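PDB 4WOZ: N-acetylneuraminate lyase from Peptoclostridium difficile, which is a lyase of the dihydrodipicolinate synthetase family, built on a closed eight-stranded TIM barrel and assembled from four chains. Local coordinates for residues V94-A99 with Y133-N138; E101-T106 with D112-V117; E127-Y132 with V155-D160; E164-E167 with G173-F176; S20-S25 with R42-V47. All coordinates share one frame; numbering follows the deposited sequence.

Interaction 1: residues V94-A99 with Y133-N138; sequences VNLKEA and YNTIIN
I136 reaches across to L96 and A99 with the long branch of its side chain, and these three residues form the close-packed half of the contact. L96 and A99 sit roughly one turn apart on the same flank of helix 96-109. L96 CD1 lies 3.8 Å from I136 CG1, while A99 CB meets the end of the same branch, 4.0 Å from I136 CD1. Because L96 swings CG anti to its backbone N (chi1 176°), its isobutyl end leans toward the neighbouring helix although its CB sets out to one side. The A99 and I136 backbones come to 6.8 Å between CA atoms, a separation that the small methyl of A99 permits. Behind this row the buried I136 also rests on I114, A116 and L144 of the barrel strands.

The outer half is looser. There L96 CD2 finds T135 CG2 at 4.2 Å, the two side chains crossing at a slant, and T135 is partly exposed. T135 turns its methyl toward L96 (chi1 -69°), which leaves OG1 beside its own backbone N and bonded to H131 O one turn back in its own helix. At the start of the other helix N95 is the N-cap, its OD1 accepting a weak bond from E98 N at 3.4 Å. Q281 of the second subunit packs on L96.

No hydrogen bond joins the two segments. Contact between these neighbouring outer helices of the TIM barrel therefore rests on hydrophobic burial and close fit, with the T135 hydroxyl satisfied inside its own helix.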
# COMPACT_ATOMS: atom_id res chain seq x y z
N VAL A 94 -19.81 -10.20 -5.07
CA VAL A 94 -19.11 -11.29 -4.39
C VAL A 94 -19.87 -12.60 -4.58
O VAL A 94 -19.28 -13.68 -4.60
CB VAL A 94 -18.94 -11.00 -2.89
CG1 VAL A 94 -18.07 -12.06 -2.25
CG2 VAL A 94 -18.33 -9.61 -2.69
N ASN A 95 -21.19 -12.50 -4.73
CA ASN A 95 -22.04 -13.68 -4.91
C ASN A 95 -22.22 -14.02 -6.39
O ASN A 95 -22.98 -13.36 -7.10
CB ASN A 95 -23.41 -13.45 -4.27
CG ASN A 95 -24.32 -14.65 -4.39
OD1 ASN A 95 -23.95 -15.68 -4.96
ND2 ASN A 95 -25.53 -14.53 -3.86
N LEU A 96 -21.53 -15.07 -6.85
CA LEU A 96 -21.60 -15.51 -8.24
C LEU A 96 -22.99 -15.97 -8.69
O LEU A 96 -23.45 -15.61 -9.77
CB LEU A 96 -20.59 -16.62 -8.50
CG LEU A 96 -20.60 -17.25 -9.90
CD1 LEU A 96 -20.45 -16.18 -10.97
CD2 LEU A 96 -19.48 -18.27 -10.01
N LYS A 97 -23.66 -16.78 -7.87
CA LYS A 97 -25.00 -17.27 -8.22
C LYS A 97 -25.91 -16.09 -8.54
O LYS A 97 -26.72 -16.15 -9.46
CB LYS A 97 -25.59 -18.10 -7.08
CG LYS A 97 -24.73 -19.28 -6.66
CD LYS A 97 -25.35 -20.09 -5.51
CE LYS A 97 -26.47 -21.01 -5.99
NZ LYS A 97 -27.64 -20.28 -6.55
N GLU A 98 -25.78 -15.01 -7.77
CA GLU A 98 -26.58 -13.82 -7.99
C GLU A 98 -26.18 -13.19 -9.32
O GLU A 98 -27.03 -12.75 -10.09
CB GLU A 98 -26.38 -12.80 -6.87
CG GLU A 98 -27.07 -11.46 -7.13
CD GLU A 98 -26.87 -10.45 -6.01
OE1 GLU A 98 -25.71 -10.21 -5.61
OE2 GLU A 98 -27.88 -9.89 -5.52
N ALA A 99 -24.88 -13.17 -9.58
CA ALA A 99 -24.36 -12.59 -10.82
C ALA A 99 -24.93 -13.30 -12.03
O ALA A 99 -25.40 -12.65 -12.97
CB ALA A 99 -22.84 -12.68 -10.84
N TYR A 133 -15.69 -14.95 -14.68
CA TYR A 133 -16.12 -14.26 -15.89
C TYR A 133 -16.71 -15.20 -16.95
O TYR A 133 -17.75 -14.90 -17.54
CB TYR A 133 -14.95 -13.46 -16.48
CG TYR A 133 -14.69 -12.15 -15.77
CD1 TYR A 133 -15.67 -11.16 -15.70
CD2 TYR A 133 -13.46 -11.89 -15.15
CE1 TYR A 133 -15.44 -9.95 -15.05
CE2 TYR A 133 -13.22 -10.68 -14.49
CZ TYR A 133 -14.22 -9.71 -14.45
OH TYR A 133 -13.99 -8.51 -13.82
N ASN A 134 -16.06 -16.34 -17.19
CA ASN A 134 -16.55 -17.30 -18.16
C ASN A 134 -17.91 -17.85 -17.75
O ASN A 134 -18.81 -17.99 -18.57
CB ASN A 134 -15.57 -18.46 -18.32
CG ASN A 134 -14.27 -18.03 -18.97
OD1 ASN A 134 -14.27 -17.40 -20.03
ND2 ASN A 134 -13.15 -18.37 -18.34
N THR A 135 -18.06 -18.17 -16.47
CA THR A 135 -19.33 -18.70 -15.98
C THR A 135 -20.44 -17.70 -16.27
O THR A 135 -21.50 -18.06 -16.78
CB THR A 135 -19.27 -18.96 -14.45
OG1 THR A 135 -18.40 -20.07 -14.19
CG2 THR A 135 -20.66 -19.28 -13.91
N ILE A 136 -20.20 -16.44 -15.95
CA ILE A 136 -21.19 -15.39 -16.18
C ILE A 136 -21.60 -15.24 -17.64
O ILE A 136 -22.78 -15.38 -17.96
CB ILE A 136 -20.67 -14.03 -15.67
CG1 ILE A 136 -20.54 -14.06 -14.15
CG2 ILE A 136 -21.62 -12.92 -16.11
CD1 ILE A 136 -19.96 -12.79 -13.56
N ILE A 137 -20.65 -14.95 -18.52
CA ILE A 137 -20.95 -14.73 -19.93
C ILE A 137 -21.36 -15.97 -20.72
O ILE A 137 -22.07 -15.87 -21.72
CB ILE A 137 -19.77 -14.05 -20.66
CG1 ILE A 137 -20.23 -13.53 -22.03
CG2 ILE A 137 -18.62 -15.03 -20.84
CD1 ILE A 137 -21.36 -12.51 -21.96
N ASN A 138 -20.91 -17.15 -20.29
CA ASN A 138 -21.26 -18.37 -21.00
C ASN A 138 -22.69 -18.80 -20.66
O ASN A 138 -23.30 -19.60 -21.37
CB ASN A 138 -20.29 -19.51 -20.67
CG ASN A 138 -18.87 -19.20 -21.09
OD1 ASN A 138 -18.64 -18.56 -22.12
ND2 ASN A 138 -17.91 -19.67 -20.31

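Interaction 2: residues E101-T106 with D112-V117; sequences ELAKFT and DAISAV
Helix 101-106 passes over strand 113-117 with A103 and I114 closest, their CA atoms 6.8 Å apart. I114 points its CB at the helix and splits its two branches between two helical residues. The longer branch ends on A103: I114 CD1 is 4.0 Å from A103 CB, a plain methyl-to-methyl contact. The shorter one goes to T106, where I114 CG2 lies 3.8 Å from T106 OG1, the two side chains crossing at about a right angle. I114 holds CG1 between its backbone N and carbonyl carbon (chi1 67°), and this spreads the two branches along the helix surface.

Strand 86-90, helix 96-109 and strand 113-117 make one beta-alpha-beta unit of the TIM barrel, and the contact seats the helix on the second strand of that unit. Backbone bonds tie the strand to both neighbours, I114 to R143 and I145, A113 to L87 and A89. I114 also packs on L144 of the next strand and on I137 of helix 126-138.

The hydroxyl facing I114 is not left without a partner. T106 OG1 donates to L102 O at 2.8 Å, with a C=O...donor angle of 141° and the donor tilted 20° out of the carbonyl plane. L102 O thus takes two bonds, since the amide T106 N also reaches it at 2.9 Å in the regular helical pattern. T106 touches F74 of helix 67-81 as well.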
# COMPACT_ATOMS: atom_id res chain seq x y z
N GLU A 101 -27.62 -15.02 -12.14
CA GLU A 101 -29.06 -14.79 -12.20
C GLU A 101 -29.37 -13.43 -12.82
O GLU A 101 -30.31 -13.29 -13.60
CB GLU A 101 -29.68 -14.88 -10.80
CG GLU A 101 -31.04 -14.20 -10.70
CD GLU A 101 -31.96 -14.80 -9.65
OE1 GLU A 101 -31.57 -14.87 -8.47
OE2 GLU A 101 -33.09 -15.21 -10.02
N LEU A 102 -28.58 -12.43 -12.45
CA LEU A 102 -28.77 -11.08 -12.96
C LEU A 102 -28.41 -10.98 -14.44
O LEU A 102 -29.01 -10.20 -15.18
CB LEU A 102 -27.94 -10.08 -12.14
CG LEU A 102 -28.31 -9.97 -10.67
CD1 LEU A 102 -27.31 -9.07 -9.96
CD2 LEU A 102 -29.72 -9.40 -10.53
N ALA A 103 -27.43 -11.76 -14.87
CA ALA A 103 -27.03 -11.75 -16.27
C ALA A 103 -28.20 -12.27 -17.10
O ALA A 103 -28.46 -11.78 -18.20
CB ALA A 103 -25.80 -12.63 -16.48
N LYS A 104 -28.89 -13.27 -16.56
CA LYS A 104 -30.05 -13.86 -17.25
C LYS A 104 -31.18 -12.85 -17.27
O LYS A 104 -31.75 -12.55 -18.32
CB LYS A 104 -30.52 -15.12 -16.52
CG LYS A 104 -29.68 -16.36 -16.76
CD LYS A 104 -30.33 -17.56 -16.07
CE LYS A 104 -29.81 -18.88 -16.63
NZ LYS A 104 -28.34 -19.02 -16.48
N PHE A 105 -31.51 -12.32 -16.09
CA PHE A 105 -32.57 -11.35 -15.95
C PHE A 105 -32.40 -10.18 -16.92
O PHE A 105 -33.30 -9.87 -17.70
CB PHE A 105 -32.61 -10.82 -14.51
CG PHE A 105 -33.78 -9.92 -14.22
CD1 PHE A 105 -35.07 -10.44 -14.16
CD2 PHE A 105 -33.59 -8.57 -13.99
CE1 PHE A 105 -36.15 -9.61 -13.88
CE2 PHE A 105 -34.66 -7.73 -13.70
CZ PHE A 105 -35.95 -8.26 -13.65
N THR A 106 -31.24 -9.53 -16.88
CA THR A 106 -30.99 -8.39 -17.76
C THR A 106 -30.94 -8.75 -19.24
O THR A 106 -31.44 -8.01 -20.07
CB THR A 106 -29.67 -7.65 -17.37
OG1 THR A 106 -28.57 -8.56 -17.44
CG2 THR A 106 -29.78 -7.09 -15.96
N ASP A 112 -28.23 -4.37 -23.85
CA ASP A 112 -27.28 -4.49 -24.95
C ASP A 112 -26.00 -5.23 -24.58
O ASP A 112 -25.37 -5.87 -25.44
CB ASP A 112 -26.93 -3.09 -25.47
CG ASP A 112 -28.16 -2.35 -25.97
OD1 ASP A 112 -28.68 -2.70 -27.05
OD2 ASP A 112 -28.61 -1.42 -25.27
N ALA A 113 -25.60 -5.13 -23.32
CA ALA A 113 -24.41 -5.79 -22.84
C ALA A 113 -24.42 -5.87 -21.32
O ALA A 113 -25.21 -5.19 -20.65
CB ALA A 113 -23.17 -5.04 -23.30
N ILE A 114 -23.57 -6.72 -20.77
CA ILE A 114 -23.48 -6.84 -19.33
C ILE A 114 -22.05 -6.56 -18.92
O ILE A 114 -21.14 -6.58 -19.75
CB ILE A 114 -23.89 -8.26 -18.83
CG1 ILE A 114 -22.88 -9.30 -19.30
CG2 ILE A 114 -25.29 -8.59 -19.34
CD1 ILE A 114 -23.12 -10.68 -18.70
N SER A 115 -21.86 -6.28 -17.64
CA SER A 115 -20.55 -5.97 -17.10
C SER A 115 -20.42 -6.70 -15.77
O SER A 115 -21.43 -7.02 -15.14
CB SER A 115 -20.42 -4.46 -16.89
OG SER A 115 -19.11 -4.12 -16.47
N ALA A 116 -19.19 -6.96 -15.35
CA ALA A 116 -18.98 -7.65 -14.08
C ALA A 116 -17.70 -7.21 -13.40
O ALA A 116 -16.61 -7.36 -13.94
CB ALA A 116 -18.95 -9.17 -14.31
N VAL A 117 -17.85 -6.65 -12.21
CA VAL A 117 -16.69 -6.20 -11.45
C VAL A 117 -15.94 -7.43 -10.98
O VAL A 117 -16.52 -8.51 -10.85
CB VAL A 117 -17.11 -5.37 -10.21
CG1 VAL A 117 -18.02 -6.19 -9.31
CG2 VAL A 117 -15.87 -4.93 -9.44

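Interaction 3: residues E127-Y132 with V155-D160; sequences EEIKHY and VDMSLD
I129 meets V155 and M157 where helix 126-138 on the outside of the TIM barrel faces the chain leading into helix 159-165. Ahead of it in sequence, E128 looks to the second subunit, where its OE2 is hydrogen-bonded to K284 N of that chain. I129 then makes every touch on the helix side. Its fully extended CG1-CD1 branch (chi2 177°) runs out to V155, and the two side chains meet tip to tip, I129 CD1 4.0 Å from V155 CG1. The other branch serves M157 more distantly: I129 CG2 lies 4.4 Å from M157 CE, the methyl that M157 bends back toward the helix. S158, next after M157, is the N-cap of helix 159-165. T118 touches I129, V155 and M157 and closes the apolar cluster from the loop after strand 113-117.

The backbones stay well apart, with 10.0 Å between I129 CA and M157 CA, so side-chain length does the bridging. On the first segment K130 follows and packs on L165 of helix 159-165. Y132 ends the walk, resting against P282 of the second subunit, with its OH hydrogen-bonded to S93 N.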
# COMPACT_ATOMS: atom_id res chain seq x y z
N GLU A 127 -7.16 -17.81 -11.69
CA GLU A 127 -7.95 -18.92 -12.21
C GLU A 127 -9.40 -18.78 -11.77
O GLU A 127 -10.33 -19.00 -12.55
CB GLU A 127 -7.42 -20.26 -11.69
CG GLU A 127 -6.05 -20.67 -12.21
CD GLU A 127 -5.59 -21.99 -11.61
OE1 GLU A 127 -6.27 -23.02 -11.84
OE2 GLU A 127 -4.55 -22.00 -10.92
N GLU A 128 -9.59 -18.42 -10.50
CA GLU A 128 -10.92 -18.25 -9.94
C GLU A 128 -11.62 -17.05 -10.58
O GLU A 128 -12.83 -17.09 -10.84
CB GLU A 128 -10.82 -18.07 -8.43
CG GLU A 128 -10.14 -19.25 -7.72
CD GLU A 128 -9.87 -18.99 -6.25
OE1 GLU A 128 -9.28 -17.94 -5.93
OE2 GLU A 128 -10.25 -19.84 -5.42
N ILE A 129 -10.87 -15.98 -10.82
CA ILE A 129 -11.42 -14.78 -11.44
C ILE A 129 -11.81 -15.10 -12.89
O ILE A 129 -12.86 -14.69 -13.36
CB ILE A 129 -10.39 -13.62 -11.42
CG1 ILE A 129 -10.11 -13.21 -9.98
CG2 ILE A 129 -10.92 -12.43 -12.22
CD1 ILE A 129 -9.07 -12.12 -9.84
N LYS A 130 -10.95 -15.85 -13.57
CA LYS A 130 -11.20 -16.23 -14.96
C LYS A 130 -12.46 -17.08 -15.10
O LYS A 130 -13.24 -16.90 -16.04
CB LYS A 130 -10.00 -16.99 -15.51
CG LYS A 130 -10.09 -17.32 -16.99
CD LYS A 130 -8.84 -18.05 -17.45
CE LYS A 130 -8.82 -18.22 -18.97
NZ LYS A 130 -10.02 -18.95 -19.48
N HIS A 131 -12.66 -18.00 -14.15
CA HIS A 131 -13.83 -18.86 -14.18
C HIS A 131 -15.07 -18.05 -13.86
O HIS A 131 -16.15 -18.31 -14.38
CB HIS A 131 -13.69 -20.01 -13.18
CG HIS A 131 -14.89 -20.90 -13.12
ND1 HIS A 131 -15.78 -20.89 -12.07
CD2 HIS A 131 -15.37 -21.82 -14.00
CE1 HIS A 131 -16.75 -21.76 -12.30
NE2 HIS A 131 -16.52 -22.34 -13.46
N TYR A 132 -14.91 -17.07 -12.98
CA TYR A 132 -16.01 -16.19 -12.60
C TYR A 132 -16.57 -15.50 -13.85
O TYR A 132 -17.78 -15.49 -14.07
CB TYR A 132 -15.50 -15.18 -11.56
CG TYR A 132 -16.37 -13.96 -11.31
CD1 TYR A 132 -16.23 -12.81 -12.09
CD2 TYR A 132 -17.29 -13.93 -10.26
CE1 TYR A 132 -16.97 -11.66 -11.82
CE2 TYR A 132 -18.03 -12.79 -9.98
CZ TYR A 132 -17.87 -11.66 -10.76
OH TYR A 132 -18.57 -10.51 -10.47
N VAL A 155 -7.79 -5.45 -6.60
CA VAL A 155 -7.37 -6.42 -7.61
C VAL A 155 -6.63 -5.75 -8.76
O VAL A 155 -7.18 -4.89 -9.46
CB VAL A 155 -8.59 -7.19 -8.17
CG1 VAL A 155 -8.13 -8.24 -9.17
CG2 VAL A 155 -9.37 -7.82 -7.04
N ASP A 156 -5.38 -6.16 -8.97
CA ASP A 156 -4.54 -5.61 -10.03
C ASP A 156 -4.27 -6.64 -11.12
O ASP A 156 -3.40 -7.50 -10.97
CB ASP A 156 -3.22 -5.12 -9.46
CG ASP A 156 -3.38 -3.91 -8.57
OD1 ASP A 156 -3.76 -2.84 -9.09
OD2 ASP A 156 -3.13 -4.02 -7.35
N MET A 157 -5.02 -6.55 -12.21
CA MET A 157 -4.87 -7.47 -13.34
C MET A 157 -3.70 -7.01 -14.21
O MET A 157 -3.50 -5.81 -14.40
CB MET A 157 -6.15 -7.46 -14.18
CG MET A 157 -6.55 -8.79 -14.79
SD MET A 157 -7.67 -9.70 -13.70
CE MET A 157 -9.15 -8.70 -13.83
N SER A 158 -2.93 -7.97 -14.73
CA SER A 158 -1.79 -7.64 -15.58
C SER A 158 -2.21 -7.71 -17.05
O SER A 158 -3.32 -8.16 -17.36
CB SER A 158 -0.65 -8.64 -15.35
OG SER A 158 -1.02 -9.93 -15.79
N LEU A 159 -1.34 -7.27 -17.95
CA LEU A 159 -1.63 -7.28 -19.38
C LEU A 159 -1.88 -8.69 -19.89
O LEU A 159 -2.80 -8.93 -20.67
CB LEU A 159 -0.48 -6.64 -20.16
CG LEU A 159 -0.63 -6.53 -21.69
CD1 LEU A 159 -1.79 -5.61 -22.04
CD2 LEU A 159 0.67 -6.01 -22.30
N ASP A 160 -1.06 -9.64 -19.44
CA ASP A 160 -1.18 -11.03 -19.86
C ASP A 160 -2.48 -11.68 -19.38
O ASP A 160 -3.07 -12.50 -20.09
CB ASP A 160 0.01 -11.83 -19.34
CG ASP A 160 1.33 -11.27 -19.80
OD1 ASP A 160 1.63 -10.10 -19.48
OD2 ASP A 160 2.08 -12.00 -20.50

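Interaction 4: residues E164-E167 with G173-F176; sequences ELFE and GVKF
F166 drives its ring edge-on into the backbone of strand 171-176 at G173, and it has by far the largest surface buried here. The nearest ring atom is CE1, 3.7 Å from G173 O, a van der Waals approach made by the rim of the ring. G173 C lies in the ring plane, 3.9 Å from F166 CE1, so the phenyl addresses the peptide with its edge and not with its face. F166 leaves the backbone with CG beside its own N (chi1 -75°), and the ring end comes in close though CB does not point straight at the strand.

G173 offers the ring its backbone alone, chiefly the carbonyl group; the CA atoms of F166 and G173 are 7.8 Å apart. V174 is the third partner. Its CB points toward the F166 segment, and CG1 comes to 4.2 Å from F166 CZ, again close to the ring plane. These are apolar or weakly polar touches, and no hydrogen bond crosses between the segments.

Around the ring, F191 meets F166 with the planes at about 55°, while M187 of helix 181-190 packs on both F166 and V174. L165, one residue earlier, turns instead to I146 and to helix 126-138. G173 and K175 bond through their backbones to I146, and V174 to L195 and F197, which fixes the strand between its two sheet neighbours. A phenylalanine just past a helix, plugged against the next strand, here closes a helix-to-strand step of the alpha/beta repeat in a TIM barrel.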
# COMPACT_ATOMS: atom_id res chain seq x y z
N GLU A 164 -5.81 -13.35 -21.33
CA GLU A 164 -6.40 -14.66 -21.11
C GLU A 164 -7.92 -14.57 -21.11
O GLU A 164 -8.61 -15.43 -21.65
CB GLU A 164 -5.91 -15.26 -19.79
CG GLU A 164 -4.41 -15.56 -19.76
CD GLU A 164 -4.00 -16.41 -18.57
OE1 GLU A 164 -4.55 -17.52 -18.41
OE2 GLU A 164 -3.12 -15.97 -17.79
N LEU A 165 -8.44 -13.51 -20.51
CA LEU A 165 -9.88 -13.32 -20.46
C LEU A 165 -10.43 -13.01 -21.85
O LEU A 165 -11.45 -13.57 -22.26
CB LEU A 165 -10.22 -12.17 -19.50
CG LEU A 165 -9.65 -12.33 -18.09
CD1 LEU A 165 -10.03 -11.14 -17.23
CD2 LEU A 165 -10.17 -13.63 -17.48
N PHE A 166 -9.74 -12.14 -22.59
CA PHE A 166 -10.18 -11.78 -23.94
C PHE A 166 -10.19 -12.94 -24.92
O PHE A 166 -10.50 -12.76 -26.10
CB PHE A 166 -9.31 -10.65 -24.50
CG PHE A 166 -9.61 -9.30 -23.92
CD1 PHE A 166 -10.92 -8.84 -23.81
CD2 PHE A 166 -8.58 -8.47 -23.47
CE1 PHE A 166 -11.20 -7.59 -23.28
CE2 PHE A 166 -8.85 -7.22 -22.94
CZ PHE A 166 -10.16 -6.78 -22.85
N GLU A 167 -9.85 -14.14 -24.45
CA GLU A 167 -9.86 -15.31 -25.31
C GLU A 167 -11.31 -15.59 -25.67
O GLU A 167 -11.63 -16.01 -26.78
CB GLU A 167 -9.27 -16.53 -24.58
CG GLU A 167 -7.82 -16.37 -24.14
CD GLU A 167 -6.87 -16.15 -25.30
OE1 GLU A 167 -6.96 -15.08 -25.95
OE2 GLU A 167 -6.04 -17.04 -25.56
N GLY A 173 -14.86 -6.22 -24.15
CA GLY A 173 -14.17 -5.03 -23.68
C GLY A 173 -13.86 -4.97 -22.19
O GLY A 173 -14.00 -5.97 -21.47
N VAL A 174 -13.45 -3.79 -21.74
CA VAL A 174 -13.09 -3.58 -20.35
C VAL A 174 -13.32 -2.13 -19.92
O VAL A 174 -13.11 -1.21 -20.70
CB VAL A 174 -11.60 -3.92 -20.11
CG1 VAL A 174 -10.73 -3.06 -21.01
CG2 VAL A 174 -11.24 -3.68 -18.65
N LYS A 175 -13.77 -1.95 -18.68
CA LYS A 175 -13.96 -0.62 -18.11
C LYS A 175 -12.73 -0.44 -17.24
O LYS A 175 -12.63 -1.02 -16.16
CB LYS A 175 -15.21 -0.56 -17.24
CG LYS A 175 -15.37 0.78 -16.53
CD LYS A 175 -16.50 0.76 -15.53
CE LYS A 175 -16.49 2.01 -14.66
NZ LYS A 175 -17.54 1.95 -13.60
N PHE A 176 -11.78 0.35 -17.74
CA PHE A 176 -10.52 0.60 -17.06
C PHE A 176 -10.65 1.73 -16.06
O PHE A 176 -10.64 2.90 -16.44
CB PHE A 176 -9.46 0.96 -18.11
CG PHE A 176 -8.05 0.67 -17.69
CD1 PHE A 176 -7.58 -0.64 -17.63
CD2 PHE A 176 -7.19 1.71 -17.35
CE1 PHE A 176 -6.28 -0.91 -17.25
CE2 PHE A 176 -5.88 1.45 -16.96
CZ PHE A 176 -5.42 0.14 -16.91

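Interaction 5: residues S20-S25 with R42-V47; sequences SALLVS and RHNIDV
S20 OG donates to N44 OD1 at 2.8 Å, the one hydrogen bond between strand 17-21 and helix 34-48, the first strand and helix of a beta-alpha-beta unit of the TIM barrel. The hydroxyl does not come in along a lone pair. It stands above the amide, 57° out of the carbonyl plane, at a C=O...donor angle of 123°. S20 CB sits close behind, 3.3 Å from N44 OD1, so the whole serine side chain is pressed on the amide oxygen.

Both residues aim their CB at each other, and their CA atoms are 7.2 Å apart. N44 is buried, and its amide is satisfied at both ends: OD1 takes the serine, while ND2 gives to N221 OD1. That pair of bonds fixes which way round the amide lies. L22 covers its flank, with L22 CD1 3.9 Å from N44 ND2 and the two side chains slanting across each other. With chi1 at -172°, L22 sends CG out opposite its own amide nitrogen, and it goes on to L37, I40 and I41 of the same helix. S20 itself is held in the sheet by backbone bonds to G52 and Y54 of the neighbouring strand.

On either side of N44 in sequence, R42 and D46 stand one turn apart and form a salt bridge. R42 also reaches E80 and E84, so several carboxylates probably share its charge. Its guanidinium grips D46 side-on, R42 NE to D46 OD2 at 2.7 Å and R42 NH2 to D46 OD1 at 3.2 Å.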
# COMPACT_ATOMS: atom_id res chain seq x y z
N SER A 20 -23.45 7.09 -18.59
CA SER A 20 -23.55 7.60 -17.22
C SER A 20 -23.73 6.40 -16.30
O SER A 20 -24.56 5.52 -16.57
CB SER A 20 -24.77 8.52 -17.05
OG SER A 20 -24.52 9.83 -17.52
N ALA A 21 -22.94 6.33 -15.24
CA ALA A 21 -23.10 5.26 -14.27
C ALA A 21 -24.33 5.74 -13.49
O ALA A 21 -24.24 6.63 -12.65
CB ALA A 21 -21.87 5.17 -13.35
N LEU A 22 -25.48 5.15 -13.80
CA LEU A 22 -26.74 5.54 -13.20
C LEU A 22 -26.83 5.51 -11.67
O LEU A 22 -26.52 4.51 -11.03
CB LEU A 22 -27.87 4.68 -13.78
CG LEU A 22 -29.30 5.08 -13.41
CD1 LEU A 22 -29.63 6.43 -14.03
CD2 LEU A 22 -30.27 4.02 -13.91
N LEU A 23 -27.27 6.63 -11.11
CA LEU A 23 -27.47 6.72 -9.67
C LEU A 23 -28.92 6.34 -9.42
O LEU A 23 -29.75 6.42 -10.32
CB LEU A 23 -27.24 8.14 -9.14
CG LEU A 23 -25.79 8.55 -8.87
CD1 LEU A 23 -25.16 9.04 -10.15
CD2 LEU A 23 -25.76 9.65 -7.83
N VAL A 24 -29.21 5.90 -8.21
CA VAL A 24 -30.56 5.50 -7.86
C VAL A 24 -31.12 6.48 -6.84
O VAL A 24 -30.37 7.11 -6.10
CB VAL A 24 -30.57 4.07 -7.29
CG1 VAL A 24 -31.96 3.71 -6.78
CG2 VAL A 24 -30.12 3.08 -8.37
N SER A 25 -32.44 6.63 -6.84
CA SER A 25 -33.10 7.53 -5.91
C SER A 25 -33.60 6.74 -4.71
O SER A 25 -34.15 5.66 -4.86
CB SER A 25 -34.27 8.23 -6.61
OG SER A 25 -34.92 9.14 -5.73
N ARG A 42 -34.36 9.93 -17.19
CA ARG A 42 -34.83 10.90 -18.16
C ARG A 42 -33.87 12.08 -18.28
O ARG A 42 -33.67 12.62 -19.37
CB ARG A 42 -36.22 11.41 -17.76
CG ARG A 42 -37.36 10.45 -18.08
CD ARG A 42 -38.12 10.91 -19.31
NE ARG A 42 -37.30 10.95 -20.52
CZ ARG A 42 -37.00 9.88 -21.26
NH1 ARG A 42 -37.46 8.69 -20.92
NH2 ARG A 42 -36.26 10.02 -22.35
N HIS A 43 -33.29 12.47 -17.15
CA HIS A 43 -32.35 13.59 -17.11
C HIS A 43 -31.10 13.25 -17.92
O HIS A 43 -30.61 14.08 -18.69
CB HIS A 43 -31.98 13.89 -15.66
CG HIS A 43 -31.00 15.01 -15.51
ND1 HIS A 43 -31.33 16.33 -15.77
CD2 HIS A 43 -29.70 15.02 -15.12
CE1 HIS A 43 -30.28 17.10 -15.54
NE2 HIS A 43 -29.28 16.33 -15.14
N ASN A 44 -30.60 12.03 -17.76
CA ASN A 44 -29.41 11.60 -18.49
C ASN A 44 -29.66 11.54 -19.99
O ASN A 44 -28.78 11.87 -20.78
CB ASN A 44 -28.94 10.23 -17.98
CG ASN A 44 -28.04 10.34 -16.77
OD1 ASN A 44 -26.99 10.98 -16.82
ND2 ASN A 44 -28.43 9.71 -15.68
N ILE A 45 -30.85 11.11 -20.39
CA ILE A 45 -31.18 11.00 -21.81
C ILE A 45 -31.48 12.35 -22.45
O ILE A 45 -30.88 12.72 -23.46
CB ILE A 45 -32.41 10.09 -22.03
CG1 ILE A 45 -32.14 8.69 -21.49
CG2 ILE A 45 -32.75 10.02 -23.54
CD1 ILE A 45 -33.35 7.80 -21.50
N ASP A 46 -32.40 13.09 -21.84
CA ASP A 46 -32.83 14.36 -22.39
C ASP A 46 -31.99 15.60 -22.10
O ASP A 46 -31.99 16.54 -22.89
CB ASP A 46 -34.28 14.62 -21.97
CG ASP A 46 -35.18 13.43 -22.24
OD1 ASP A 46 -34.98 12.77 -23.29
OD2 ASP A 46 -36.09 13.16 -21.43
N VAL A 47 -31.26 15.60 -20.98
CA VAL A 47 -30.46 16.77 -20.65
C VAL A 47 -28.97 16.52 -20.83
O VAL A 47 -28.28 17.33 -21.46
CB VAL A 47 -30.71 17.24 -19.21
CG1 VAL A 47 -29.98 18.55 -18.96
CG2 VAL A 47 -32.21 17.41 -18.97

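Interactions 1 and 2 share helix 96-109, and 1 and 3 share helix 126-138. The centres of 1 and 2 are about 9 Å apart, and Y133 OH probably bonds to A116 O at 2.9 Å between them. Interaction 3 joins this group through L96 CD1, 3.9 Å from Y132 CD2. Interaction 4, its centre about 10 Å from that of interaction 3, is linked to it by M157 CE and L165 CD1 at 4.3 Å. Interaction 5 stands apart, with its centre about 26 Å from that of interaction 1 and 31 Å from that of interaction 3. Interactions 1 and 3 both touch the second subunit, whereas 2, 4 and 5 reach the barrel sheet.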